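Local coordinates for putative flagellar protein FliS (PDB 4YOK) that is of unknown function, despite its flagellar name, and joins a prealbumin-like DUF3823 domain to a second beta domain, at residues A129-V134 against V185-N190; R26-A31 against D146-Y151; L68-G73 against L96-Y101; S119-R124 against P160-L165; S10-R15 against A59-G64. All blocks are in the same frame, centred on the assembly; numbering follows the deposited sequence.

Interaction 1 (A129-V134 against V185-N190); sequences AKISRV and VGVLAN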
# COMPACT_ATOMS: atom_id res chain seq x y z
N ALA A 129 -12.22 12.16 -7.47
CA ALA A 129 -11.17 12.14 -6.46
C ALA A 129 -10.22 13.32 -6.64
O ALA A 129 -9.94 13.75 -7.78
CB ALA A 129 -10.40 10.83 -6.52
N LYS A 130 -9.71 13.83 -5.52
CA LYS A 130 -8.78 14.95 -5.47
C LYS A 130 -7.55 14.55 -4.66
O LYS A 130 -7.69 13.83 -3.67
CB LYS A 130 -9.44 16.20 -4.84
CG LYS A 130 -10.64 16.77 -5.60
CD LYS A 130 -10.27 17.39 -6.95
CE LYS A 130 -11.46 17.87 -7.75
NZ LYS A 130 -11.95 19.19 -7.29
N ILE A 131 -6.39 15.09 -5.02
CA ILE A 131 -5.15 14.77 -4.29
C ILE A 131 -5.04 15.67 -3.05
O ILE A 131 -5.15 16.88 -3.16
CB ILE A 131 -3.88 14.90 -5.17
CG1 ILE A 131 -3.92 13.96 -6.40
CG2 ILE A 131 -2.59 14.70 -4.34
CD1 ILE A 131 -2.95 14.30 -7.50
N SER A 132 -4.83 15.06 -1.87
CA SER A 132 -4.64 15.78 -0.60
C SER A 132 -3.14 16.14 -0.46
O SER A 132 -2.79 17.32 -0.28
CB SER A 132 -5.11 14.92 0.57
OG SER A 132 -4.78 15.55 1.80
N ARG A 133 -2.25 15.14 -0.64
CA ARG A 133 -0.82 15.40 -0.60
C ARG A 133 -0.05 14.32 -1.33
O ARG A 133 -0.52 13.19 -1.49
CB ARG A 133 -0.28 15.55 0.85
CG ARG A 133 -0.43 14.35 1.74
CD ARG A 133 0.21 14.65 3.08
NE ARG A 133 0.11 13.51 3.99
CZ ARG A 133 -0.73 13.43 5.02
NH1 ARG A 133 -1.54 14.43 5.29
NH2 ARG A 133 -0.74 12.35 5.79
N VAL A 134 1.14 14.71 -1.79
CA VAL A 134 2.12 13.84 -2.42
C VAL A 134 3.35 13.85 -1.49
O VAL A 134 3.75 14.91 -0.99
CB VAL A 134 2.43 14.30 -3.86
CG1 VAL A 134 3.53 13.45 -4.47
CG2 VAL A 134 1.17 14.23 -4.72
N VAL A 185 7.46 6.98 -3.20
CA VAL A 185 6.60 8.16 -3.29
C VAL A 185 5.19 7.71 -2.87
O VAL A 185 4.85 6.53 -3.03
CB VAL A 185 6.61 8.92 -4.63
CG1 VAL A 185 7.96 9.61 -4.85
CG2 VAL A 185 6.23 8.03 -5.81
N GLY A 186 4.43 8.64 -2.31
CA GLY A 186 3.06 8.37 -1.87
C GLY A 186 2.08 9.42 -2.35
O GLY A 186 2.46 10.57 -2.54
N VAL A 187 0.82 9.01 -2.57
CA VAL A 187 -0.27 9.90 -2.98
C VAL A 187 -1.48 9.58 -2.10
O VAL A 187 -1.97 8.45 -2.08
CB VAL A 187 -0.61 9.82 -4.50
CG1 VAL A 187 -1.84 10.66 -4.84
CG2 VAL A 187 0.59 10.25 -5.37
N LEU A 188 -1.92 10.59 -1.36
CA LEU A 188 -3.08 10.52 -0.48
C LEU A 188 -4.23 11.31 -1.11
O LEU A 188 -4.06 12.47 -1.47
CB LEU A 188 -2.74 11.09 0.91
CG LEU A 188 -3.89 11.14 1.92
CD1 LEU A 188 -4.24 9.72 2.43
CD2 LEU A 188 -3.53 12.05 3.10
N ALA A 189 -5.40 10.68 -1.22
CA ALA A 189 -6.63 11.27 -1.75
C ALA A 189 -7.39 11.99 -0.65
O ALA A 189 -7.38 11.53 0.50
CB ALA A 189 -7.50 10.16 -2.32
N ASN A 190 -8.09 13.10 -1.00
CA ASN A 190 -9.01 13.78 -0.08
C ASN A 190 -10.02 12.77 0.45
O ASN A 190 -10.59 12.00 -0.34
CB ASN A 190 -9.79 14.91 -0.83
CG ASN A 190 -9.08 16.23 -0.93
OD1 ASN A 190 -7.93 16.36 -0.55
ND2 ASN A 190 -9.76 17.24 -1.44
O HOH W 1 -10.94 12.43 -3.01
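Backbone hydrogen bonds define the pairing of Ile131-Val134 with Val185-Ala189, two antiparallel strands whose directions differ by 159°. Leu188 O takes two N-H groups: Ser132 N at 2.7 Å and Arg133 N at a weak 3.3 Å. Two residues facing one is the classic beta bulge, and the register confirms it, moving by one residue between the Ile131-Ala189 and Arg133-Leu188 pairs. Leu188 N returns a nearly straight bond of 3.0 Å to Arg133 O, while Asn190 N reaches Lys130 O at 2.8 Å just beyond the strand end. There a water accepts from Lys130 N and donates to Asn190 O.

Side-chain contacts divide between the two faces. On the face carrying Val134 and Val187, these side chains lie side by side with CG2 against CG2, and Val187 CG1 also meets Ile131 CG2; Ile122 and Phe120 of strand 115-124 pack against this layer. On the other face, Leu188 CD2 sits 3.7 Å from Arg133 CZ, over the centre of the guanidinium. Arg133 gets there with CG between its backbone N and carbonyl carbon (chi1 62°) and the chain then extended to NE.

The chemistry implies a pairing that absorbs an extra residue at the cost of one weak bond: Leu188 O is shared by both bulge amides, and a methyl group shields one face of a charged group.

Interaction 2 (R26-A31 against D146-Y151); sequences RGTGEA and DVNNLY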
# COMPACT_ATOMS: atom_id res chain seq x y z
N ARG A 26 1.08 0.97 2.62
CA ARG A 26 1.80 1.04 3.89
C ARG A 26 1.62 -0.33 4.53
O ARG A 26 0.47 -0.73 4.82
CB ARG A 26 1.27 2.16 4.79
CG ARG A 26 1.90 2.06 6.19
CD ARG A 26 1.67 3.29 7.07
NE ARG A 26 2.24 3.00 8.40
CZ ARG A 26 1.69 3.33 9.56
NH1 ARG A 26 0.56 4.03 9.60
NH2 ARG A 26 2.27 2.97 10.70
N GLY A 27 2.72 -1.04 4.67
CA GLY A 27 2.69 -2.41 5.18
C GLY A 27 3.10 -2.55 6.63
O GLY A 27 3.47 -3.64 7.05
N THR A 28 3.05 -1.45 7.39
CA THR A 28 3.45 -1.43 8.81
C THR A 28 2.33 -0.89 9.70
O THR A 28 1.44 -0.20 9.20
CB THR A 28 4.68 -0.53 9.00
OG1 THR A 28 4.35 0.80 8.55
CG2 THR A 28 5.95 -1.07 8.29
N GLY A 29 2.44 -1.13 11.01
CA GLY A 29 1.55 -0.59 12.04
C GLY A 29 0.07 -0.90 11.88
O GLY A 29 -0.76 -0.16 12.39
N GLU A 30 -0.26 -2.01 11.20
CA GLU A 30 -1.65 -2.44 10.94
C GLU A 30 -2.41 -1.36 10.13
O GLU A 30 -3.63 -1.21 10.27
CB GLU A 30 -2.39 -2.75 12.26
CG GLU A 30 -1.64 -3.71 13.16
CD GLU A 30 -2.39 -4.12 14.41
OE1 GLU A 30 -3.30 -3.38 14.85
OE2 GLU A 30 -2.04 -5.18 14.97
N ALA A 31 -1.67 -0.62 9.28
CA ALA A 31 -2.25 0.48 8.51
C ALA A 31 -3.39 0.04 7.59
O ALA A 31 -4.40 0.75 7.50
CB ALA A 31 -1.19 1.16 7.70
N ASP A 146 4.59 6.81 5.12
CA ASP A 146 4.38 8.14 5.71
C ASP A 146 4.82 8.24 7.20
O ASP A 146 5.11 9.34 7.66
CB ASP A 146 2.91 8.60 5.54
CG ASP A 146 1.84 7.65 6.05
OD1 ASP A 146 2.18 6.62 6.65
OD2 ASP A 146 0.65 7.92 5.79
N VAL A 147 4.90 7.08 7.91
CA VAL A 147 5.31 7.05 9.33
C VAL A 147 6.74 6.52 9.44
O VAL A 147 7.52 7.02 10.23
CB VAL A 147 4.33 6.19 10.20
CG1 VAL A 147 4.81 6.05 11.65
CG2 VAL A 147 2.91 6.76 10.16
N ASN A 148 7.07 5.49 8.66
CA ASN A 148 8.36 4.82 8.71
C ASN A 148 9.28 5.34 7.66
O ASN A 148 9.25 4.89 6.53
CB ASN A 148 8.19 3.31 8.55
CG ASN A 148 7.40 2.70 9.66
OD1 ASN A 148 6.16 2.70 9.63
ND2 ASN A 148 8.10 2.26 10.69
N ASN A 149 10.12 6.29 8.04
CA ASN A 149 11.06 6.87 7.11
C ASN A 149 12.13 7.66 7.86
O ASN A 149 11.94 8.00 9.03
CB ASN A 149 10.30 7.80 6.12
CG ASN A 149 9.60 8.96 6.81
OD1 ASN A 149 10.26 9.89 7.26
ND2 ASN A 149 8.26 8.94 6.90
N LEU A 150 13.21 7.99 7.16
CA LEU A 150 14.32 8.80 7.63
C LEU A 150 14.15 10.25 7.16
O LEU A 150 14.72 11.19 7.74
CB LEU A 150 15.60 8.18 7.03
CG LEU A 150 16.90 8.56 7.66
CD1 LEU A 150 17.08 7.86 8.98
CD2 LEU A 150 18.04 8.18 6.74
N TYR A 151 13.41 10.44 6.06
CA TYR A 151 13.16 11.75 5.45
C TYR A 151 11.81 11.73 4.77
O TYR A 151 11.49 10.75 4.08
CB TYR A 151 14.27 12.10 4.42
CG TYR A 151 14.01 13.40 3.68
CD1 TYR A 151 14.46 14.62 4.19
CD2 TYR A 151 13.31 13.41 2.47
CE1 TYR A 151 14.20 15.82 3.53
CE2 TYR A 151 13.05 14.61 1.79
CZ TYR A 151 13.49 15.81 2.34
OH TYR A 151 13.25 17.01 1.70
O HOH W 2 -0.36 5.92 7.71
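Thr28 OG1 is the polar atom on which this surface contact turns. It accepts a hydrogen bond of 3.1 Å from Arg26 NE, which meets it close to the guanidinium plane, and it is also hydrogen-bonded to the carboxylate of Asp145. A chi1 of 59° sets this OG1 between the backbone N and the carbonyl carbon. The Asn148 side chain lies alongside Thr28, sliding past in the opposite direction.

The Arg26 guanidinium is sandwiched: Thr28 O lies 3.1 Å above one face, offset toward the rim, and Val147 CG2 covers the opposite face, 3.6 Å from NH1. Asp146 crosses the arginine chain at about a right angle, with OD1 4.0 Å from Arg26 NE and well out of the guanidinium plane, so no N-H is aimed at the oxygen. A water bridges the two groups instead, accepting from Arg26 NH1 and donating to Asp146 OD1.

The two loops belong to the N-terminal and C-terminal family regions, so the contact bridges the domains. Its chemistry implies a small, mainly polar interface, with Val147 against one guanidinium face and the arginine held through a neighbouring hydroxyl, a bridging water and probably the field of nearby carboxylates.

Interaction 3 (L68-G73 against L96-Y101); sequences LTTRDG and LEVTPY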
# COMPACT_ATOMS: atom_id res chain seq x y z
N LEU A 68 -13.54 -12.96 1.83
CA LEU A 68 -12.47 -11.98 2.01
C LEU A 68 -12.95 -10.60 1.57
O LEU A 68 -13.36 -10.44 0.41
CB LEU A 68 -11.24 -12.43 1.23
CG LEU A 68 -10.03 -11.49 1.26
CD1 LEU A 68 -9.42 -11.40 2.68
CD2 LEU A 68 -9.00 -11.96 0.27
N THR A 69 -12.92 -9.60 2.49
CA THR A 69 -13.40 -8.26 2.14
C THR A 69 -12.49 -7.15 2.67
O THR A 69 -11.65 -7.38 3.54
CB THR A 69 -14.86 -8.06 2.62
OG1 THR A 69 -15.40 -6.86 2.08
CG2 THR A 69 -14.99 -8.03 4.13
N THR A 70 -12.69 -5.92 2.13
CA THR A 70 -11.95 -4.75 2.61
C THR A 70 -12.61 -4.34 3.94
O THR A 70 -13.74 -4.74 4.23
CB THR A 70 -11.99 -3.62 1.59
OG1 THR A 70 -13.35 -3.31 1.26
CG2 THR A 70 -11.14 -3.91 0.37
N ARG A 71 -11.90 -3.56 4.74
CA ARG A 71 -12.42 -3.01 5.99
C ARG A 71 -13.02 -1.65 5.65
O ARG A 71 -12.41 -0.87 4.90
CB ARG A 71 -11.28 -2.93 7.01
CG ARG A 71 -11.70 -2.48 8.40
CD ARG A 71 -10.51 -2.48 9.34
NE ARG A 71 -10.70 -1.61 10.50
CZ ARG A 71 -11.19 -1.99 11.68
NH1 ARG A 71 -11.57 -3.25 11.87
NH2 ARG A 71 -11.32 -1.12 12.67
N ASP A 72 -14.23 -1.37 6.17
CA ASP A 72 -14.96 -0.12 5.91
C ASP A 72 -14.09 1.13 6.11
O ASP A 72 -13.50 1.31 7.17
CB ASP A 72 -16.22 -0.05 6.80
CG ASP A 72 -17.01 1.25 6.74
OD1 ASP A 72 -17.45 1.63 5.63
OD2 ASP A 72 -17.21 1.87 7.81
N GLY A 73 -13.97 1.93 5.05
CA GLY A 73 -13.24 3.20 5.02
C GLY A 73 -11.72 3.12 5.10
O GLY A 73 -11.06 4.15 5.23
N LEU A 96 -7.85 -9.90 -4.48
CA LEU A 96 -9.03 -9.11 -4.20
C LEU A 96 -8.94 -7.81 -4.98
O LEU A 96 -8.00 -7.06 -4.77
CB LEU A 96 -9.18 -8.85 -2.68
CG LEU A 96 -10.31 -7.91 -2.26
CD1 LEU A 96 -11.69 -8.54 -2.53
CD2 LEU A 96 -10.15 -7.47 -0.80
N GLU A 97 -9.88 -7.59 -5.93
CA GLU A 97 -9.93 -6.39 -6.78
C GLU A 97 -10.60 -5.24 -6.06
O GLU A 97 -11.69 -5.40 -5.49
CB GLU A 97 -10.71 -6.67 -8.10
CG GLU A 97 -9.89 -7.28 -9.21
CD GLU A 97 -8.89 -6.36 -9.88
OE1 GLU A 97 -9.28 -5.28 -10.40
OE2 GLU A 97 -7.71 -6.75 -9.94
N VAL A 98 -9.93 -4.09 -6.07
CA VAL A 98 -10.46 -2.85 -5.48
C VAL A 98 -10.39 -1.72 -6.52
O VAL A 98 -9.83 -1.91 -7.61
CB VAL A 98 -9.70 -2.49 -4.18
CG1 VAL A 98 -9.85 -3.60 -3.13
CG2 VAL A 98 -8.22 -2.15 -4.46
N THR A 99 -10.95 -0.54 -6.19
CA THR A 99 -10.90 0.61 -7.10
C THR A 99 -10.11 1.73 -6.43
O THR A 99 -10.70 2.49 -5.65
CB THR A 99 -12.29 1.09 -7.54
OG1 THR A 99 -13.04 -0.04 -7.99
CG2 THR A 99 -12.19 2.15 -8.66
N PRO A 100 -8.79 1.82 -6.70
CA PRO A 100 -7.99 2.90 -6.09
C PRO A 100 -8.44 4.28 -6.57
O PRO A 100 -8.95 4.38 -7.68
CB PRO A 100 -6.56 2.61 -6.56
CG PRO A 100 -6.58 1.21 -7.12
CD PRO A 100 -7.98 0.98 -7.60
N TYR A 101 -8.23 5.33 -5.75
CA TYR A 101 -8.56 6.71 -6.17
C TYR A 101 -7.57 7.14 -7.25
O TYR A 101 -7.96 7.72 -8.26
CB TYR A 101 -8.45 7.66 -4.96
CG TYR A 101 -9.51 7.39 -3.92
CD1 TYR A 101 -10.87 7.59 -4.21
CD2 TYR A 101 -9.18 6.87 -2.67
CE1 TYR A 101 -11.85 7.29 -3.27
CE2 TYR A 101 -10.16 6.63 -1.70
CZ TYR A 101 -11.49 6.84 -2.01
OH TYR A 101 -12.48 6.58 -1.10
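Leu96 reaches across to Leu68-Thr70, and its side chain can be followed outward atom by atom. CB comes 4.3 Å from Leu68 CD2, a loose apolar touch near the root. A chi1 of 174° puts CG anti to the backbone N, and the chain then forks. One branch, CD1, approaches the backbone, 3.9 Å from Leu68 O. The other, CD2, lies 3.9 Å from Thr70 CG2 and 4.2 Å from Thr70 N.

The Thr70 methyl is touched by two partners: besides Leu96 CD2, Val98 CG1 stands 3.7 Å from Thr70 CG2. The CB of Thr70 points toward the opposing segment, and CG2, anti to the carbonyl carbon, is the atom that touches. Its side chain crosses both partners at a slant.

No hydrogen bond joins the segments, and their nearest CA atoms, Leu68 and Leu96, are 7.7 Å apart, beyond strand-pairing distance. The strands belong to two different sheets of the prealbumin-like domain, and the contact lies in the interior between them. Leu34 and Val84 also touch Leu96, while Trp77 covers Thr70 and Val98. All five touching residues are buried, which implies cohesion by van der Waals packing, mostly of aliphatic groups, with no directional bond across the contact.

Interaction 4 (S119-R124 against P160-L165); sequences SFMINR and PGSVNL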
# COMPACT_ATOMS: atom_id res chain seq x y z
N SER A 119 10.33 11.92 -10.55
CA SER A 119 9.49 12.17 -11.71
C SER A 119 8.58 10.97 -11.84
O SER A 119 9.06 9.85 -11.73
CB SER A 119 10.33 12.36 -12.97
OG SER A 119 10.97 13.62 -12.90
N PHE A 120 7.26 11.19 -12.00
CA PHE A 120 6.30 10.09 -12.10
C PHE A 120 4.97 10.61 -12.61
O PHE A 120 4.81 11.83 -12.77
CB PHE A 120 6.11 9.34 -10.75
CG PHE A 120 5.77 10.22 -9.57
CD1 PHE A 120 6.77 10.88 -8.86
CD2 PHE A 120 4.47 10.31 -9.11
CE1 PHE A 120 6.46 11.68 -7.77
CE2 PHE A 120 4.16 11.09 -7.99
CZ PHE A 120 5.15 11.81 -7.36
N MSE A 121 4.07 9.70 -12.91
CA MSE A 121 2.72 10.01 -13.37
C MSE A 121 1.69 9.64 -12.31
O MSE A 121 1.78 8.56 -11.71
CB MSE A 121 2.42 9.24 -14.67
CG MSE A 121 3.17 9.78 -15.85
SE MSE A 121 1.95 10.89 -16.87
CE MSE A 121 0.67 9.45 -17.42
N ILE A 122 0.73 10.52 -12.09
CA ILE A 122 -0.39 10.27 -11.18
C ILE A 122 -1.61 10.18 -12.06
O ILE A 122 -1.98 11.17 -12.72
CB ILE A 122 -0.56 11.33 -10.06
CG1 ILE A 122 0.67 11.36 -9.13
CG2 ILE A 122 -1.87 11.05 -9.26
CD1 ILE A 122 0.74 12.62 -8.23
N ASN A 123 -2.19 9.00 -12.12
CA ASN A 123 -3.38 8.72 -12.92
C ASN A 123 -4.60 8.69 -12.02
O ASN A 123 -4.66 7.90 -11.08
CB ASN A 123 -3.20 7.35 -13.62
CG ASN A 123 -1.86 7.22 -14.31
OD1 ASN A 123 -1.59 7.91 -15.29
ND2 ASN A 123 -0.93 6.46 -13.72
N ARG A 124 -5.60 9.54 -12.34
CA ARG A 124 -6.85 9.57 -11.58
C ARG A 124 -7.76 8.43 -12.07
O ARG A 124 -8.09 8.37 -13.26
CB ARG A 124 -7.55 10.93 -11.71
CG ARG A 124 -8.81 11.03 -10.83
CD ARG A 124 -9.51 12.39 -10.87
NE ARG A 124 -9.81 12.78 -12.24
CZ ARG A 124 -9.33 13.88 -12.82
NH1 ARG A 124 -8.53 14.70 -12.15
NH2 ARG A 124 -9.65 14.17 -14.08
N PRO A 160 -3.45 15.54 -10.84
CA PRO A 160 -3.10 14.39 -11.69
C PRO A 160 -2.39 14.80 -12.99
O PRO A 160 -2.60 15.90 -13.51
CB PRO A 160 -4.46 13.74 -11.99
CG PRO A 160 -5.30 14.14 -10.83
CD PRO A 160 -4.91 15.56 -10.58
N GLY A 161 -1.56 13.89 -13.48
CA GLY A 161 -0.75 14.08 -14.68
C GLY A 161 0.72 13.83 -14.40
O GLY A 161 1.06 13.09 -13.47
N SER A 162 1.60 14.44 -15.20
CA SER A 162 3.05 14.29 -15.02
C SER A 162 3.50 15.13 -13.84
O SER A 162 3.04 16.26 -13.68
CB SER A 162 3.79 14.72 -16.29
OG SER A 162 3.43 13.87 -17.36
N VAL A 163 4.33 14.56 -12.97
CA VAL A 163 4.81 15.24 -11.77
C VAL A 163 6.35 15.24 -11.78
O VAL A 163 6.97 14.25 -12.18
CB VAL A 163 4.21 14.54 -10.52
CG1 VAL A 163 4.76 15.12 -9.25
CG2 VAL A 163 2.69 14.63 -10.52
N ASN A 164 6.95 16.39 -11.41
CA ASN A 164 8.41 16.59 -11.35
C ASN A 164 8.75 17.33 -10.05
O ASN A 164 8.50 18.52 -9.94
CB ASN A 164 8.89 17.36 -12.60
CG ASN A 164 10.39 17.38 -12.77
OD1 ASN A 164 11.08 16.40 -12.46
ND2 ASN A 164 10.92 18.46 -13.34
N LEU A 165 9.25 16.60 -9.05
CA LEU A 165 9.52 17.15 -7.72
C LEU A 165 10.97 17.00 -7.30
O LEU A 165 11.66 16.04 -7.69
CB LEU A 165 8.63 16.45 -6.66
CG LEU A 165 7.13 16.37 -6.98
CD1 LEU A 165 6.38 15.52 -5.98
CD2 LEU A 165 6.47 17.75 -7.04
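Two first torsions set the core of this contact between Phe120 and Val163. Phe120 has a chi1 of 53°, which places CG between the backbone N and the carbonyl carbon and lays the ring beside its partner; Val163, with chi1 175°, has CG1 anti to the backbone N. The two side chains run side by side in the same direction. Val163 CG1 is consequently held over the ring face, 4.3 Å from the centroid and 26° off the normal, a CH-pi contact. The other methyl, CG2, touches Ile122 CD1 at 3.6 Å, while Leu165 CD1 reaches Phe120 CZ at 4.1 Å.

Behind these groups the backbones pair through two reciprocal sets of bonds. Phe120 N and Val163 O are 3.1 Å apart, and Val163 N to Phe120 O measures 2.8 Å. Ile122 N donates to Gly161 O at 2.9 Å, answered by Gly161 N to Ile122 O. A CA-H...O contact from Met121 to Gly161 O lies between the two pairs, and one from Ser119 to Val163 O lies beyond the first.

On the other face the selenium of Met121, a selenomethionine, stands 3.4 Å from Ser162 OG. At one end the Pro160 ring packs against Arg124. The face bearing Phe120 and Ile122 packs on strands 131-139 and 182-189 of another sheet, a two-layer packing typical of a beta sandwich and consistent with the E-set clan of this region.

Interaction 5 (S10-R15 against A59-G64); sequences SKLVGR and ALLFDG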
# COMPACT_ATOMS: atom_id res chain seq x y z
N SER A 10 -4.63 -24.82 6.66
CA SER A 10 -3.93 -24.51 5.43
C SER A 10 -3.54 -23.05 5.34
O SER A 10 -4.17 -22.16 5.95
CB SER A 10 -4.77 -24.88 4.21
OG SER A 10 -4.96 -26.28 4.12
N LYS A 11 -2.52 -22.79 4.51
CA LYS A 11 -2.00 -21.46 4.25
C LYS A 11 -2.79 -20.77 3.13
O LYS A 11 -2.94 -21.31 2.03
CB LYS A 11 -0.51 -21.55 3.89
CG LYS A 11 0.22 -20.20 3.82
CD LYS A 11 1.72 -20.43 3.86
CE LYS A 11 2.49 -19.54 2.91
NZ LYS A 11 3.90 -20.00 2.74
N LEU A 12 -3.36 -19.62 3.46
CA LEU A 12 -4.04 -18.75 2.49
C LEU A 12 -3.10 -17.58 2.17
O LEU A 12 -2.65 -16.88 3.09
CB LEU A 12 -5.40 -18.25 3.00
CG LEU A 12 -6.10 -17.20 2.09
CD1 LEU A 12 -6.53 -17.79 0.71
CD2 LEU A 12 -7.27 -16.58 2.80
N VAL A 13 -2.80 -17.39 0.88
CA VAL A 13 -1.93 -16.31 0.42
C VAL A 13 -2.75 -15.45 -0.51
O VAL A 13 -3.52 -15.97 -1.30
CB VAL A 13 -0.62 -16.84 -0.26
CG1 VAL A 13 0.20 -15.70 -0.87
CG2 VAL A 13 0.24 -17.61 0.74
N GLY A 14 -2.57 -14.15 -0.44
CA GLY A 14 -3.33 -13.29 -1.31
C GLY A 14 -2.68 -11.96 -1.61
O GLY A 14 -1.61 -11.64 -1.07
N ARG A 15 -3.32 -11.21 -2.50
CA ARG A 15 -2.90 -9.87 -2.91
C ARG A 15 -4.11 -9.01 -3.14
O ARG A 15 -5.11 -9.48 -3.70
CB ARG A 15 -2.11 -9.93 -4.25
CG ARG A 15 -0.66 -10.36 -4.20
CD ARG A 15 -0.16 -10.67 -5.60
NE ARG A 15 -0.98 -11.75 -6.17
CZ ARG A 15 -1.10 -12.02 -7.47
NH1 ARG A 15 -0.42 -11.32 -8.37
NH2 ARG A 15 -1.90 -12.99 -7.87
N ALA A 59 -2.14 -16.08 5.77
CA ALA A 59 -2.77 -16.50 7.02
C ALA A 59 -2.83 -18.00 7.10
O ALA A 59 -3.13 -18.64 6.08
CB ALA A 59 -4.18 -15.92 7.11
N LEU A 60 -2.50 -18.56 8.27
CA LEU A 60 -2.66 -19.98 8.54
C LEU A 60 -4.05 -20.11 9.14
O LEU A 60 -4.31 -19.56 10.20
CB LEU A 60 -1.55 -20.54 9.47
CG LEU A 60 -1.68 -22.00 9.88
CD1 LEU A 60 -1.57 -22.95 8.69
CD2 LEU A 60 -0.66 -22.36 10.95
N LEU A 61 -4.97 -20.74 8.40
CA LEU A 61 -6.36 -20.85 8.83
C LEU A 61 -6.89 -22.27 8.75
O LEU A 61 -6.33 -23.11 8.04
CB LEU A 61 -7.27 -19.97 7.94
CG LEU A 61 -6.90 -18.52 7.71
CD1 LEU A 61 -7.47 -18.06 6.39
CD2 LEU A 61 -7.38 -17.64 8.87
N PHE A 62 -8.01 -22.53 9.46
CA PHE A 62 -8.70 -23.80 9.38
C PHE A 62 -9.34 -23.89 8.02
O PHE A 62 -9.87 -22.89 7.54
CB PHE A 62 -9.77 -23.92 10.48
CG PHE A 62 -9.22 -24.02 11.87
CD1 PHE A 62 -8.54 -25.16 12.29
CD2 PHE A 62 -9.39 -22.98 12.78
CE1 PHE A 62 -8.01 -25.24 13.58
CE2 PHE A 62 -8.88 -23.07 14.07
CZ PHE A 62 -8.19 -24.20 14.46
N ASP A 63 -9.27 -25.07 7.39
CA ASP A 63 -9.87 -25.30 6.08
C ASP A 63 -11.36 -25.01 6.14
O ASP A 63 -12.01 -25.29 7.15
CB ASP A 63 -9.61 -26.76 5.60
CG ASP A 63 -8.18 -27.06 5.16
OD1 ASP A 63 -7.25 -26.27 5.51
OD2 ASP A 63 -7.96 -28.12 4.51
N GLY A 64 -11.87 -24.41 5.08
CA GLY A 64 -13.28 -24.06 4.97
C GLY A 64 -13.52 -22.95 3.98
O GLY A 64 -12.60 -22.52 3.28
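Ser10 and Leu61 open an antiparallel ladder in the prealbumin-like domain, where strand 9-18 pairs with strand 56-62. The short segments are strongly twisted against each other, with their directions 131° apart. Two hydrogen-bonded pairs, Ser10 with Leu61 and Leu12 with Ala59, stand on either side of the non-hydrogen-bonded pair Lys11-Leu60.

Each hydrogen-bonded pair satisfies two donors and two acceptors. Ser10 N gives its hydrogen to Leu61 O at 2.8 Å, and Leu61 N gives its own to Ser10 O at 2.9 Å. In the second pair Leu12 N meets Ala59 O at 2.8 Å, and the return bond from Ala59 N to Leu12 O is equally short but more bent. Ala59 O is also approached by the CA of Lys11 in a CA-H...O contact. The backbone of Lys11 instead bonds to that of Thr92, which carries the sheet on to strand 92-97.

Leu12 and Leu61 point to one face and meet at an angle, CD2 to CD1 at 3.9 Å, with Leu36 and Leu88 packed over both as part of the domain core. Leu60 and Lys11 lie on the other face; the lysine chain leads away from the pairing.

The Ser10 side chain adds a further bond past the strand end. With its OG anti to the carbonyl carbon (chi1 -66°), the hydroxyl donates to Asp63 OD1 at 2.7 Å, meeting that oxygen on its syn side, 21° out of the carboxylate plane.

From the N terminus, interaction 5 comes first, closing a loop from strand 9-18 to strand 56-62. Residues 26-31 lie inside that loop but pair far ahead with 146-151, so interaction 2 crosses interaction 5 and ties the two domains together. Interaction 3 is nested within the span of interaction 2; it shares a sheet with interaction 5, Leu96 N probably bonding to Arg15 O. In the C-terminal region, interactions 4 and 1 cross each other, and both cross interaction 2. Interactions 1 and 4 have centres about 11 Å apart, with Ile122 CD1 3.7 Å from Val187 CG2. Tyr101, ending segment 96-101, packs on Ala129 and Ala189 of interaction 1, holding the connection between the regions there.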